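Local coordinates for sulfatase (Bacteroides fragilis CAG:558, PDB 6USS), which probably hydrolyses sulfate esters as a calcium-dependent arylsulfatase of a gut bacterium, and is held here in a form with its catalytic residue replaced, at residues Asn100-Arg105 and Arg495-Gln500; Arg105-Thr110 and Phe427-Gly432. The protein carries 1 engineered substitution. All coordinates share one frame; numbering follows the deposited sequence.

Contact 1: residues Asn100-Arg105 and Arg495-Gln500; sequences NAARHR and RKVGGQ
Gly498 O is gripped by two nitrogens of one side chain: Arg105 NE reaches it at 3.1 Å and Arg105 NH2 at 3.0 Å. The acceptor lies in the guanidinium plane, so the arginine meets it side-on, and the two bonds fix the rotation of the planar group. Gln500 lays its amide over one face of that guanidinium, the planes 13° apart, with NE2 3.6 Å above the plane. That stack suits two flat polar groups; Gln500 NE2 finds its own acceptor in Asp128 O. Arg105 keeps an extended chain from CG to NE, which carries its head across to the second segment. At the other end of the contact, Val497 sets CB over the centre of the Arg103 guanidinium, while its CG2 meets Ala102 CB at 4.0 Å. The bend of Arg103 at chi3 (-56°) turns its guanidinium so that one face lies against Val497 while NH2 forms a salt bridge with Asp403. The small Ala102 lets the backbones close in, and Gly499 CA gives a C-H...O contact to Ala102 O. One water bridges Ala102 O and Gln500 N. Asn100 N-caps helix 101-104, its OD1 accepting from Ala102 N. Helix 480-496 ends in a Schellman motif, with glycine at the positive-phi C-prime position, Gly498, whose carbonyl is the one held by Arg105.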
ATOM      1  N   ASN A 100       1.824 -22.671 -10.748  1.00 17.68           N
ATOM      2  CA  ASN A 100       2.091 -23.935 -10.065  1.00 18.65           C
ATOM      3  C   ASN A 100       3.433 -23.868  -9.329  1.00 20.63           C
ATOM      4  O   ASN A 100       4.384 -23.225  -9.790  1.00 17.81           O
ATOM      5  CB  ASN A 100       2.097 -25.097 -11.064  1.00 15.66           C
ATOM      6  CG  ASN A 100       2.458 -26.434 -10.407  1.00 19.20           C
ATOM      7  OD1 ASN A 100       3.600 -26.880 -10.485  1.00 20.65           O
ATOM      8  ND2 ASN A 100       1.489 -27.066  -9.754  1.00 16.43           N
ATOM      9  N   ALA A 101       3.516 -24.551  -8.182  1.00 17.20           N
ATOM     10  CA  ALA A 101       4.696 -24.416  -7.326  1.00 16.17           C
ATOM     11  C   ALA A 101       5.984 -24.816  -8.050  1.00 18.68           C
ATOM     12  O   ALA A 101       7.049 -24.231  -7.816  1.00 18.24           O
ATOM     13  CB  ALA A 101       4.509 -25.245  -6.051  1.00 16.49           C
ATOM     14  N   ALA A 102       5.911 -25.807  -8.940  1.00 17.80           N
ATOM     15  CA  ALA A 102       7.117 -26.244  -9.632  1.00 23.35           C
ATOM     16  C   ALA A 102       7.730 -25.096 -10.411  1.00 21.79           C
ATOM     17  O   ALA A 102       8.955 -24.966 -10.469  1.00 20.69           O
ATOM     18  CB  ALA A 102       6.811 -27.423 -10.560  1.00 21.68           C
ATOM     19  N   ARG A 103       6.887 -24.224 -10.973  1.00 21.01           N
ATOM     20  CA  ARG A 103       7.377 -23.103 -11.759  1.00 18.43           C
ATOM     21  C   ARG A 103       7.912 -21.969 -10.885  1.00 23.91           C
ATOM     22  O   ARG A 103       8.951 -21.379 -11.209  1.00 24.05           O
ATOM     23  CB  ARG A 103       6.274 -22.590 -12.680  1.00 21.35           C
ATOM     24  CG  ARG A 103       6.700 -21.418 -13.528  1.00 19.05           C
ATOM     25  CD  ARG A 103       5.509 -20.666 -14.071  1.00 19.06           C
ATOM     26  NE  ARG A 103       4.602 -21.515 -14.837  1.00 21.92           N
ATOM     27  CZ  ARG A 103       4.860 -21.949 -16.067  1.00 20.94           C
ATOM     28  NH1 ARG A 103       6.001 -21.623 -16.654  1.00 16.71           N
ATOM     29  NH2 ARG A 103       3.984 -22.710 -16.708  1.00 14.12           N
ATOM     30  N   HIS A 104       7.236 -21.620  -9.785  1.00 17.35           N
ATOM     31  CA  HIS A 104       7.753 -20.460  -9.069  1.00 20.49           C
ATOM     32  C   HIS A 104       8.872 -20.806  -8.092  1.00 20.25           C
ATOM     33  O   HIS A 104       9.544 -19.891  -7.604  1.00 18.51           O
ATOM     34  CB  HIS A 104       6.624 -19.682  -8.360  1.00 19.04           C
ATOM     35  CG  HIS A 104       5.879 -20.459  -7.317  1.00 20.14           C
ATOM     36  ND1 HIS A 104       6.487 -21.002  -6.201  1.00 18.14           N
ATOM     37  CD2 HIS A 104       4.559 -20.745  -7.203  1.00 17.29           C
ATOM     38  CE1 HIS A 104       5.574 -21.598  -5.454  1.00 19.64           C
ATOM     39  NE2 HIS A 104       4.395 -21.458  -6.041  1.00 16.81           N
ATOM     40  N   ARG A 105       9.101 -22.087  -7.812  1.00 17.74           N
ATOM     41  CA  ARG A 105      10.260 -22.572  -7.063  1.00 18.89           C
ATOM     42  C   ARG A 105      10.313 -22.094  -5.617  1.00 18.75           C
ATOM     43  O   ARG A 105      11.353 -22.250  -4.965  1.00 16.91           O
ATOM     44  CB  ARG A 105      11.573 -22.194  -7.749  1.00 16.51           C
ATOM     45  CG  ARG A 105      11.681 -22.733  -9.150  1.00 22.61           C
ATOM     46  CD  ARG A 105      12.728 -21.980  -9.915  1.00 21.59           C
ATOM     47  NE  ARG A 105      13.222 -22.727 -11.062  1.00 19.12           N
ATOM     48  CZ  ARG A 105      14.282 -22.357 -11.774  1.00 21.38           C
ATOM     49  NH1 ARG A 105      14.945 -21.262 -11.439  1.00 20.64           N
ATOM     50  NH2 ARG A 105      14.685 -23.073 -12.816  1.00 25.26           N
ATOM     51  N   ARG A 495      10.139 -30.267 -16.494  1.00 22.73           N
ATOM     52  CA  ARG A 495      11.137 -29.623 -17.343  1.00 22.93           C
ATOM     53  C   ARG A 495      10.525 -28.446 -18.092  1.00 22.42           C
ATOM     54  O   ARG A 495      11.166 -27.402 -18.248  1.00 23.07           O
ATOM     55  CB  ARG A 495      11.749 -30.630 -18.316  1.00 19.65           C
ATOM     56  CG  ARG A 495      12.562 -31.720 -17.641  1.00 23.10           C
ATOM     57  CD  ARG A 495      13.124 -32.706 -18.659  1.00 24.14           C
ATOM     58  NE  ARG A 495      12.077 -33.447 -19.377  1.00 24.97           N
ATOM     59  CZ  ARG A 495      11.657 -34.677 -19.063  1.00 25.16           C
ATOM     60  NH1 ARG A 495      12.184 -35.322 -18.026  1.00 21.30           N
ATOM     61  NH2 ARG A 495      10.700 -35.264 -19.783  1.00 24.40           N
ATOM     62  N   LYS A 496       9.265 -28.584 -18.520  1.00 20.38           N
ATOM     63  CA  LYS A 496       8.616 -27.531 -19.294  1.00 20.70           C
ATOM     64  C   LYS A 496       8.534 -26.220 -18.514  1.00 24.34           C
ATOM     65  O   LYS A 496       8.838 -25.154 -19.056  1.00 18.49           O
ATOM     66  CB  LYS A 496       7.218 -27.974 -19.729  1.00 22.27           C
ATOM     67  CG  LYS A 496       6.427 -26.871 -20.457  1.00 23.91           C
ATOM     68  CD  LYS A 496       5.086 -27.354 -21.010  1.00 20.94           C
ATOM     69  CE  LYS A 496       4.013 -27.403 -19.927  1.00 35.30           C
ATOM     70  NZ  LYS A 496       3.007 -28.509 -20.132  1.00 35.40           N
ATOM     71  N   VAL A 497       8.129 -26.272 -17.243  1.00 21.01           N
ATOM     72  CA  VAL A 497       7.918 -25.047 -16.479  1.00 23.73           C
ATOM     73  C   VAL A 497       9.210 -24.631 -15.780  1.00 21.43           C
ATOM     74  O   VAL A 497       9.218 -23.693 -14.975  1.00 21.06           O
ATOM     75  CB  VAL A 497       6.774 -25.214 -15.455  1.00 25.57           C
ATOM     76  CG1 VAL A 497       5.498 -25.718 -16.136  1.00 16.90           C
ATOM     77  CG2 VAL A 497       7.213 -26.155 -14.326  1.00 19.05           C
ATOM     78  N   GLY A 498      10.306 -25.328 -16.061  1.00 22.15           N
ATOM     79  CA  GLY A 498      11.555 -25.019 -15.386  1.00 20.44           C
ATOM     80  C   GLY A 498      11.626 -25.470 -13.943  1.00 26.00           C
ATOM     81  O   GLY A 498      12.318 -24.841 -13.134  1.00 21.57           O
ATOM     82  N   GLY A 499      10.917 -26.538 -13.592  1.00 23.86           N
ATOM     83  CA  GLY A 499      10.980 -27.066 -12.245  1.00 21.76           C
ATOM     84  C   GLY A 499      12.368 -27.575 -11.900  1.00 26.64           C
ATOM     85  O   GLY A 499      13.263 -27.700 -12.743  1.00 25.38           O
ATOM     86  N   GLN A 500      12.546 -27.886 -10.622  1.00 20.38           N
ATOM     87  CA  GLN A 500      13.866 -28.203 -10.110  1.00 22.37           C
ATOM     88  C   GLN A 500      13.870 -29.552  -9.406  1.00 24.16           C
ATOM     89  O   GLN A 500      12.838 -30.189  -9.194  1.00 24.95           O
ATOM     90  CB  GLN A 500      14.354 -27.117  -9.158  1.00 24.56           C
ATOM     91  CG  GLN A 500      14.492 -25.761  -9.804  1.00 22.76           C
ATOM     92  CD  GLN A 500      14.967 -24.736  -8.803  1.00 23.00           C
ATOM     93  OE1 GLN A 500      14.338 -24.540  -7.753  1.00 21.47           O
ATOM     94  NE2 GLN A 500      16.100 -24.098  -9.100  1.00 16.53           N
TER
HETATM   95  O   HOH W   1      10.496 -26.566  -8.857  1.00 15.57           O
HETATM   96  O   HOH W   2      10.555 -21.647 -12.994  1.00 23.06           O

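Contact 2: residues Arg105-Thr110 and Phe427-Gly432; sequences RVTNWT and FPNHWG
Asn108 CB lies 3.5 Å from Asn429 ND2, where the loop after helix 101-104 meets the loop that follows strand 422-427. The two asparagine side chains run alongside one another, heading opposite ways, with their amide planes 75° apart. With CG anti to the backbone N (chi1 -161°), the amide is carried on to the Phe427 ring, and Asn108 CG stands 3.8 Å from Phe427 CZ. At the tip the two branches part. OD1 turns back to accept from Trp109 N, a bond of 2.6 Å whose donor sits above the carbonyl plane, and it also approaches Trp431 CD1. ND2 lies near His430 O and gives its hydrogen bond to Asp118 OD2. Asparagine suits this place because one short side chain offers both an acceptor and a donor.

Beside it, Thr107 OG1 donates to Asn429 OD1 at 2.7 Å, tilted from the carbonyl plane. Threonine carries a hydroxyl and a methyl on the same CB, so it can bond to Asn429 and pack against Pro428 CD at once. Thr107 O lies 3.1 Å from Phe427 CD1, approaching the ring at a slant. Farther along, the five-membered rings of Trp109 and Trp431 meet rim to rim, planes at 89°, with CD1 of Trp109 and CD1 of Trp431 4.1 Å apart. The Trp431 side chain is about 7 Å from that of Asp43, a calcium ligand, so the paired loops border the metal site.

Asn429 ND2 and His430 N also bond to Asp118 OD2. The buried Thr107, Asn108 and Asn429 thus place their polar groups in named bonds, and both loops are tied to one carboxylate oxygen, whose charged form the converging N-H dipoles would probably stabilise.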
ATOM      1  N   ARG A 105       9.101 -22.087  -7.812  1.00 17.74           N
ATOM      2  CA  ARG A 105      10.260 -22.572  -7.063  1.00 18.89           C
ATOM      3  C   ARG A 105      10.313 -22.094  -5.617  1.00 18.75           C
ATOM      4  O   ARG A 105      11.353 -22.250  -4.965  1.00 16.91           O
ATOM      5  CB  ARG A 105      11.573 -22.194  -7.749  1.00 16.51           C
ATOM      6  CG  ARG A 105      11.681 -22.733  -9.150  1.00 22.61           C
ATOM      7  CD  ARG A 105      12.728 -21.980  -9.915  1.00 21.59           C
ATOM      8  NE  ARG A 105      13.222 -22.727 -11.062  1.00 19.12           N
ATOM      9  CZ  ARG A 105      14.282 -22.357 -11.774  1.00 21.38           C
ATOM     10  NH1 ARG A 105      14.945 -21.262 -11.439  1.00 20.64           N
ATOM     11  NH2 ARG A 105      14.685 -23.073 -12.816  1.00 25.26           N
ATOM     12  N   VAL A 106       9.240 -21.510  -5.093  1.00 15.06           N
ATOM     13  CA  VAL A 106       9.153 -21.300  -3.653  1.00 17.92           C
ATOM     14  C   VAL A 106       8.532 -22.564  -3.074  1.00 16.23           C
ATOM     15  O   VAL A 106       7.352 -22.574  -2.715  1.00 19.45           O
ATOM     16  CB  VAL A 106       8.324 -20.045  -3.305  1.00 19.63           C
ATOM     17  CG1 VAL A 106       8.636 -19.579  -1.922  1.00 16.19           C
ATOM     18  CG2 VAL A 106       8.585 -18.932  -4.295  1.00 17.02           C
ATOM     19  N   THR A 107       9.317 -23.646  -3.008  1.00 18.66           N
ATOM     20  CA  THR A 107       8.798 -24.998  -2.802  1.00 17.70           C
ATOM     21  C   THR A 107       8.931 -25.487  -1.371  1.00 19.70           C
ATOM     22  O   THR A 107       8.394 -26.553  -1.049  1.00 20.38           O
ATOM     23  CB  THR A 107       9.493 -26.007  -3.746  1.00 18.62           C
ATOM     24  OG1 THR A 107      10.899 -25.748  -3.803  1.00 18.89           O
ATOM     25  CG2 THR A 107       8.912 -25.934  -5.163  1.00 16.86           C
ATOM     26  N   ASN A 108       9.627 -24.755  -0.511  1.00 17.55           N
ATOM     27  CA  ASN A 108       9.621 -25.025   0.917  1.00 17.85           C
ATOM     28  C   ASN A 108       9.368 -23.706   1.637  1.00 21.35           C
ATOM     29  O   ASN A 108       9.265 -22.651   1.004  1.00 22.38           O
ATOM     30  CB  ASN A 108      10.931 -25.685   1.343  1.00 19.65           C
ATOM     31  CG  ASN A 108      10.818 -26.393   2.655  1.00 20.53           C
ATOM     32  OD1 ASN A 108       9.804 -26.281   3.352  1.00 21.43           O
ATOM     33  ND2 ASN A 108      11.875 -27.113   3.026  1.00 22.10           N
ATOM     34  N   TRP A 109       9.268 -23.738   2.966  1.00 19.63           N
ATOM     35  CA  TRP A 109       8.820 -22.538   3.669  1.00 26.09           C
ATOM     36  C   TRP A 109       9.931 -21.488   3.803  1.00 22.24           C
ATOM     37  O   TRP A 109      11.102 -21.807   4.016  1.00 18.53           O
ATOM     38  CB  TRP A 109       8.234 -22.894   5.040  1.00 27.67           C
ATOM     39  CG  TRP A 109       9.203 -23.384   6.064  1.00 24.46           C
ATOM     40  CD1 TRP A 109       9.559 -24.681   6.300  1.00 22.80           C
ATOM     41  CD2 TRP A 109       9.919 -22.584   7.019  1.00 23.31           C
ATOM     42  NE1 TRP A 109      10.464 -24.741   7.341  1.00 25.91           N
ATOM     43  CE2 TRP A 109      10.703 -23.467   7.798  1.00 26.93           C
ATOM     44  CE3 TRP A 109       9.971 -21.211   7.292  1.00 22.40           C
ATOM     45  CZ2 TRP A 109      11.540 -23.016   8.827  1.00 25.00           C
ATOM     46  CZ3 TRP A 109      10.791 -20.767   8.319  1.00 24.73           C
ATOM     47  CH2 TRP A 109      11.568 -21.669   9.072  1.00 27.99           C
ATOM     48  N   THR A 110       9.552 -20.221   3.670  1.00 24.23           N
ATOM     49  CA  THR A 110      10.503 -19.119   3.634  1.00 22.06           C
ATOM     50  C   THR A 110      10.425 -18.269   4.896  1.00 21.26           C
ATOM     51  O   THR A 110       9.365 -18.155   5.526  1.00 17.13           O
ATOM     52  CB  THR A 110      10.256 -18.219   2.422  1.00 17.14           C
ATOM     53  OG1 THR A 110       9.035 -17.499   2.611  1.00 17.77           O
ATOM     54  CG2 THR A 110      10.151 -19.039   1.162  1.00 16.77           C
ATOM     55  N   PHE A 427       8.341 -31.061  -4.681  1.00 21.67           N
ATOM     56  CA  PHE A 427       8.998 -30.739  -3.413  1.00 21.85           C
ATOM     57  C   PHE A 427      10.425 -31.265  -3.462  1.00 21.95           C
ATOM     58  O   PHE A 427      10.746 -32.299  -2.851  1.00 20.96           O
ATOM     59  CB  PHE A 427       8.236 -31.329  -2.219  1.00 20.42           C
ATOM     60  CG  PHE A 427       8.682 -30.790  -0.882  1.00 17.51           C
ATOM     61  CD1 PHE A 427       8.193 -29.575  -0.408  1.00 17.79           C
ATOM     62  CD2 PHE A 427       9.590 -31.509  -0.088  1.00 20.41           C
ATOM     63  CE1 PHE A 427       8.607 -29.067   0.842  1.00 19.29           C
ATOM     64  CE2 PHE A 427      10.013 -31.017   1.162  1.00 16.12           C
ATOM     65  CZ  PHE A 427       9.528 -29.797   1.622  1.00 18.57           C
ATOM     66  N   PRO A 428      11.303 -30.593  -4.176  1.00 19.16           N
ATOM     67  CA  PRO A 428      12.721 -30.976  -4.205  1.00 17.22           C
ATOM     68  C   PRO A 428      13.487 -30.391  -3.022  1.00 21.40           C
ATOM     69  O   PRO A 428      14.496 -29.699  -3.189  1.00 21.11           O
ATOM     70  CB  PRO A 428      13.203 -30.391  -5.537  1.00 19.15           C
ATOM     71  CG  PRO A 428      12.358 -29.148  -5.709  1.00 19.87           C
ATOM     72  CD  PRO A 428      11.030 -29.403  -5.000  1.00 17.12           C
ATOM     73  N   ASN A 429      12.994 -30.660  -1.812  1.00 18.48           N
ATOM     74  CA  ASN A 429      13.445 -29.975  -0.612  1.00 18.53           C
ATOM     75  C   ASN A 429      13.518 -30.958   0.550  1.00 20.14           C
ATOM     76  O   ASN A 429      13.170 -32.134   0.423  1.00 16.69           O
ATOM     77  CB  ASN A 429      12.510 -28.816  -0.271  1.00 19.58           C
ATOM     78  CG  ASN A 429      12.575 -27.719  -1.283  1.00 22.96           C
ATOM     79  OD1 ASN A 429      11.937 -27.798  -2.341  1.00 24.27           O
ATOM     80  ND2 ASN A 429      13.367 -26.688  -0.988  1.00 19.32           N
ATOM     81  N   HIS A 430      13.957 -30.468   1.707  1.00 18.82           N
ATOM     82  CA  HIS A 430      14.037 -31.299   2.908  1.00 22.08           C
ATOM     83  C   HIS A 430      13.301 -30.585   4.042  1.00 22.66           C
ATOM     84  O   HIS A 430      13.840 -29.655   4.655  1.00 19.64           O
ATOM     85  CB  HIS A 430      15.488 -31.599   3.279  1.00 18.18           C
ATOM     86  CG  HIS A 430      15.665 -32.850   4.088  1.00 21.20           C
ATOM     87  ND1 HIS A 430      16.880 -33.228   4.624  1.00 22.41           N
ATOM     88  CD2 HIS A 430      14.783 -33.812   4.448  1.00 23.61           C
ATOM     89  CE1 HIS A 430      16.738 -34.364   5.281  1.00 19.86           C
ATOM     90  NE2 HIS A 430      15.478 -34.742   5.188  1.00 24.23           N
ATOM     91  N   TRP A 431      12.067 -31.026   4.309  1.00 21.93           N
ATOM     92  CA  TRP A 431      11.297 -30.519   5.433  1.00 19.62           C
ATOM     93  C   TRP A 431      11.867 -31.047   6.748  1.00 20.75           C
ATOM     94  O   TRP A 431      12.743 -31.916   6.781  1.00 23.90           O
ATOM     95  CB  TRP A 431       9.830 -30.904   5.296  1.00 19.12           C
ATOM     96  CG  TRP A 431       8.939 -30.108   6.165  1.00 21.64           C
ATOM     97  CD1 TRP A 431       8.913 -28.748   6.284  1.00 25.34           C
ATOM     98  CD2 TRP A 431       7.920 -30.610   7.046  1.00 26.27           C
ATOM     99  NE1 TRP A 431       7.944 -28.370   7.190  1.00 24.16           N
ATOM    100  CE2 TRP A 431       7.320 -29.489   7.669  1.00 18.76           C
ATOM    101  CE3 TRP A 431       7.462 -31.896   7.370  1.00 21.23           C
ATOM    102  CZ2 TRP A 431       6.292 -29.613   8.597  1.00 18.52           C
ATOM    103  CZ3 TRP A 431       6.444 -32.020   8.292  1.00 20.55           C
ATOM    104  CH2 TRP A 431       5.861 -30.885   8.893  1.00 24.38           C
ATOM    105  N   GLY A 432      11.353 -30.514   7.850  1.00 17.69           N
ATOM    106  CA  GLY A 432      12.010 -30.732   9.124  1.00 23.26           C
ATOM    107  C   GLY A 432      11.759 -32.084   9.751  1.00 24.56           C
ATOM    108  O   GLY A 432      12.499 -32.465  10.662  1.00 27.46           O
TER

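How the contacts relate
Arg105 belongs to both contacts: its side chain serves contact 1, and its backbone starts the loop that forms contact 2. The two centres lie about 13 Å apart, and contact 2 is nested within the chain loop closed by contact 1. They touch directly, Ala101 O meeting Thr107 CG2 at 3.7 Å and Gln500 O meeting Pro428 CG at 3.7 Å. Together they fasten residues 100-110 to the C-terminal part of the chain, which contains the four-stranded antiparallel sheet. Contact 1 lies away from the annotated sites, whereas contact 2 leads toward the metal: the Trp109 side chain is about 8 Å from the bound calcium.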